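Long-range contact in metazoan TIR-STING fusion (Crassostrea gigas, PDB 6WT6), which joins a TIR domain to a STING ligand-binding domain in one chain, an architecture consistent with a role in innate immune signalling: residues E271-A276 / E349-L354. Sequence-based numbering, arbitrary orientation.
Sequences EDYFFA and EIKNQL
Ile350 reaches from the helix to both inward-pointing aromatics of the strand, Tyr273 and Phe275. Its CG1 arm, fully extended (chi2 178°), carries Ile350 CD1 to 3.5 Å from Phe275 CD1, roughly at right angles to that side chain and also against its CB; the same methyl brushes Tyr273 CB. The other branch goes to the tyrosine ring, Ile350 CG2 lying 3.7 Å from Tyr273 CD2. Leu354, one helical turn further on, adds a looser touch: Leu354 CD1 lies near the plane of the tyrosine ring, at its edge, 4.1 Å from Tyr273 CE2.

Beside this apolar packing, Lys351 runs out straight beyond CG and crosses Tyr273 at about a right angle. Its aliphatic part does the touching: Lys351 CE sits against the C-O end of the ring, 3.5 Å from Tyr273 OH and close to CZ and CE1, with CG by CE2. The ammonium group goes on to a salt bridge with Asp267, in the turn joining strand 260-266 to strand 272-279.

No hydrogen bond links the two segments; the strand's backbone bonds instead tie it to its neighbours, as between Phe275 and Tyr263. Strand 272-276 and helix segment 349-354 come within 9.6 Å, their axes at 80°, so this part of the helix lies across the strand. This is helix-on-sheet packing in an alpha/beta fold, here joining the last modelled helix, 341-356, to the mixed sheet of the STING ligand-binding domain.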
ATOM      1  N   GLU A 271     -18.296 -17.907  33.716  1.00 59.89           N
ATOM      2  CA  GLU A 271     -17.804 -16.553  33.937  1.00 61.58           C
ATOM      3  C   GLU A 271     -17.868 -15.747  32.648  1.00 54.93           C
ATOM      4  O   GLU A 271     -17.331 -16.160  31.615  1.00 51.39           O
ATOM      5  CB  GLU A 271     -16.369 -16.588  34.455  1.00 66.15           C
ATOM      6  CG  GLU A 271     -16.219 -17.290  35.779  1.00 72.56           C
ATOM      7  CD  GLU A 271     -16.737 -16.461  36.932  1.00 77.63           C
ATOM      8  OE1 GLU A 271     -16.526 -15.227  36.930  1.00 79.63           O
ATOM      9  OE2 GLU A 271     -17.359 -17.048  37.839  1.00 78.67           O
ATOM     10  N   ASP A 272     -18.522 -14.591  32.710  1.00 56.23           N
ATOM     11  CA  ASP A 272     -18.581 -13.686  31.569  1.00 55.83           C
ATOM     12  C   ASP A 272     -17.306 -12.862  31.506  1.00 53.32           C
ATOM     13  O   ASP A 272     -16.852 -12.323  32.524  1.00 53.95           O
ATOM     14  CB  ASP A 272     -19.799 -12.761  31.656  1.00 64.02           C
ATOM     15  CG  ASP A 272     -21.110 -13.514  31.545  1.00 74.85           C
ATOM     16  OD1 ASP A 272     -21.079 -14.681  31.119  1.00 79.84           O
ATOM     17  OD2 ASP A 272     -22.161 -12.954  31.936  1.00 79.82           O
ATOM     18  N   TYR A 273     -16.734 -12.765  30.308  1.00 48.45           N
ATOM     19  CA  TYR A 273     -15.567 -11.939  30.047  1.00 40.36           C
ATOM     20  C   TYR A 273     -15.936 -10.893  29.008  1.00 40.20           C
ATOM     21  O   TYR A 273     -16.583 -11.211  28.004  1.00 38.60           O
ATOM     22  CB  TYR A 273     -14.391 -12.792  29.570  1.00 38.37           C
ATOM     23  CG  TYR A 273     -13.677 -13.501  30.696  1.00 41.47           C
ATOM     24  CD1 TYR A 273     -14.142 -14.715  31.187  1.00 45.69           C
ATOM     25  CD2 TYR A 273     -12.548 -12.945  31.286  1.00 42.46           C
ATOM     26  CE1 TYR A 273     -13.493 -15.365  32.227  1.00 47.00           C
ATOM     27  CE2 TYR A 273     -11.892 -13.584  32.325  1.00 43.10           C
ATOM     28  CZ  TYR A 273     -12.369 -14.795  32.791  1.00 46.55           C
ATOM     29  OH  TYR A 273     -11.719 -15.435  33.824  1.00 45.85           O
ATOM     30  N   PHE A 274     -15.532  -9.651  29.259  1.00 38.07           N
ATOM     31  CA  PHE A 274     -15.886  -8.518  28.423  1.00 34.99           C
ATOM     32  C   PHE A 274     -14.683  -8.051  27.613  1.00 33.85           C
ATOM     33  O   PHE A 274     -13.534  -8.142  28.057  1.00 33.12           O
ATOM     34  CB  PHE A 274     -16.415  -7.355  29.270  1.00 35.15           C
ATOM     35  CG  PHE A 274     -17.728  -7.636  29.949  1.00 31.41           C
ATOM     36  CD1 PHE A 274     -17.766  -8.300  31.164  1.00 36.38           C
ATOM     37  CD2 PHE A 274     -18.923  -7.214  29.384  1.00 26.41           C
ATOM     38  CE1 PHE A 274     -18.970  -8.554  31.800  1.00 35.47           C
ATOM     39  CE2 PHE A 274     -20.134  -7.462  30.018  1.00 32.96           C
ATOM     40  CZ  PHE A 274     -20.155  -8.136  31.227  1.00 32.88           C
ATOM     41  N   PHE A 275     -14.957  -7.539  26.417  1.00 29.72           N
ATOM     42  CA  PHE A 275     -13.879  -7.040  25.580  1.00 29.07           C
ATOM     43  C   PHE A 275     -14.429  -6.027  24.589  1.00 31.29           C
ATOM     44  O   PHE A 275     -15.566  -6.145  24.123  1.00 30.76           O
ATOM     45  CB  PHE A 275     -13.177  -8.184  24.835  1.00 30.74           C
ATOM     46  CG  PHE A 275     -14.065  -8.931  23.869  1.00 33.07           C
ATOM     47  CD1 PHE A 275     -14.927  -9.928  24.314  1.00 30.31           C
ATOM     48  CD2 PHE A 275     -14.023  -8.650  22.512  1.00 33.02           C
ATOM     49  CE1 PHE A 275     -15.734 -10.619  23.422  1.00 30.99           C
ATOM     50  CE2 PHE A 275     -14.827  -9.341  21.616  1.00 31.13           C
ATOM     51  CZ  PHE A 275     -15.682 -10.326  22.072  1.00 29.42           C
ATOM     52  N   ALA A 276     -13.611  -5.020  24.291  1.00 29.37           N
ATOM     53  CA  ALA A 276     -13.842  -4.189  23.120  1.00 29.90           C
ATOM     54  C   ALA A 276     -13.219  -4.878  21.917  1.00 28.26           C
ATOM     55  O   ALA A 276     -12.052  -5.276  21.958  1.00 26.41           O
ATOM     56  CB  ALA A 276     -13.246  -2.797  23.309  1.00 31.92           C
ATOM     57  N   GLU A 349      -7.847 -15.445  24.580  1.00 34.52           N
ATOM     58  CA  GLU A 349      -7.066 -14.233  24.356  1.00 35.46           C
ATOM     59  C   GLU A 349      -7.258 -13.228  25.482  1.00 30.25           C
ATOM     60  O   GLU A 349      -6.298 -12.574  25.900  1.00 34.77           O
ATOM     61  CB  GLU A 349      -7.426 -13.608  23.008  1.00 39.61           C
ATOM     62  CG  GLU A 349      -6.661 -14.195  21.834  1.00 46.96           C
ATOM     63  CD  GLU A 349      -5.161 -13.951  21.921  1.00 55.98           C
ATOM     64  OE1 GLU A 349      -4.728 -13.065  22.694  1.00 58.16           O
ATOM     65  OE2 GLU A 349      -4.411 -14.653  21.210  1.00 60.94           O
ATOM     66  N   ILE A 350      -8.486 -13.088  25.983  1.00 26.80           N
ATOM     67  CA  ILE A 350      -8.748 -12.145  27.068  1.00 30.17           C
ATOM     68  C   ILE A 350      -7.961 -12.530  28.313  1.00 38.50           C
ATOM     69  O   ILE A 350      -7.353 -11.676  28.972  1.00 41.43           O
ATOM     70  CB  ILE A 350     -10.258 -12.070  27.358  1.00 31.10           C
ATOM     71  CG1 ILE A 350     -11.009 -11.459  26.173  1.00 33.42           C
ATOM     72  CG2 ILE A 350     -10.520 -11.273  28.628  1.00 28.69           C
ATOM     73  CD1 ILE A 350     -12.503 -11.401  26.376  1.00 29.98           C
ATOM     74  N   LYS A 351      -7.959 -13.821  28.654  1.00 41.67           N
ATOM     75  CA  LYS A 351      -7.232 -14.275  29.836  1.00 43.64           C
ATOM     76  C   LYS A 351      -5.728 -14.116  29.656  1.00 46.60           C
ATOM     77  O   LYS A 351      -5.016 -13.781  30.610  1.00 49.21           O
ATOM     78  CB  LYS A 351      -7.593 -15.729  30.142  1.00 42.05           C
ATOM     79  CG  LYS A 351      -9.042 -15.928  30.557  1.00 43.61           C
ATOM     80  CD  LYS A 351      -9.384 -17.399  30.734  1.00 44.83           C
ATOM     81  CE  LYS A 351     -10.825 -17.570  31.189  1.00 46.13           C
ATOM     82  NZ  LYS A 351     -11.185 -18.999  31.410  1.00 49.62           N
ATOM     83  N   ASN A 352      -5.227 -14.344  28.440  1.00 44.08           N
ATOM     84  CA  ASN A 352      -3.804 -14.154  28.178  1.00 46.42           C
ATOM     85  C   ASN A 352      -3.396 -12.699  28.379  1.00 48.37           C
ATOM     86  O   ASN A 352      -2.328 -12.414  28.936  1.00 49.96           O
ATOM     87  CB  ASN A 352      -3.474 -14.619  26.759  1.00 46.11           C
ATOM     88  CG  ASN A 352      -1.994 -14.545  26.449  1.00 50.51           C
ATOM     89  OD1 ASN A 352      -1.177 -15.165  27.127  1.00 57.19           O
ATOM     90  ND2 ASN A 352      -1.644 -13.805  25.403  1.00 48.92           N
ATOM     91  N   GLN A 353      -4.238 -11.763  27.938  1.00 41.77           N
ATOM     92  CA  GLN A 353      -3.900 -10.354  28.078  1.00 40.86           C
ATOM     93  C   GLN A 353      -4.020  -9.885  29.523  1.00 47.50           C
ATOM     94  O   GLN A 353      -3.273  -8.995  29.945  1.00 49.27           O
ATOM     95  CB  GLN A 353      -4.783  -9.510  27.161  1.00 34.85           C
ATOM     96  CG  GLN A 353      -4.554  -9.780  25.685  1.00 31.28           C
ATOM     97  CD  GLN A 353      -3.101  -9.613  25.283  1.00 36.13           C
ATOM     98  OE1 GLN A 353      -2.420  -8.685  25.731  1.00 40.25           O
ATOM     99  NE2 GLN A 353      -2.615 -10.516  24.439  1.00 34.03           N
ATOM    100  N   LEU A 354      -4.941 -10.470  30.296  1.00 50.21           N
ATOM    101  CA  LEU A 354      -5.055 -10.103  31.704  1.00 48.01           C
ATOM    102  C   LEU A 354      -3.827 -10.536  32.495  1.00 56.76           C
ATOM    103  O   LEU A 354      -3.439  -9.858  33.453  1.00 61.21           O
ATOM    104  CB  LEU A 354      -6.324 -10.705  32.308  1.00 39.40           C
ATOM    105  CG  LEU A 354      -7.648 -10.042  31.919  1.00 34.73           C
ATOM    106  CD1 LEU A 354      -8.829 -10.922  32.294  1.00 37.31           C
ATOM    107  CD2 LEU A 354      -7.779  -8.685  32.590  1.00 32.47           C
TER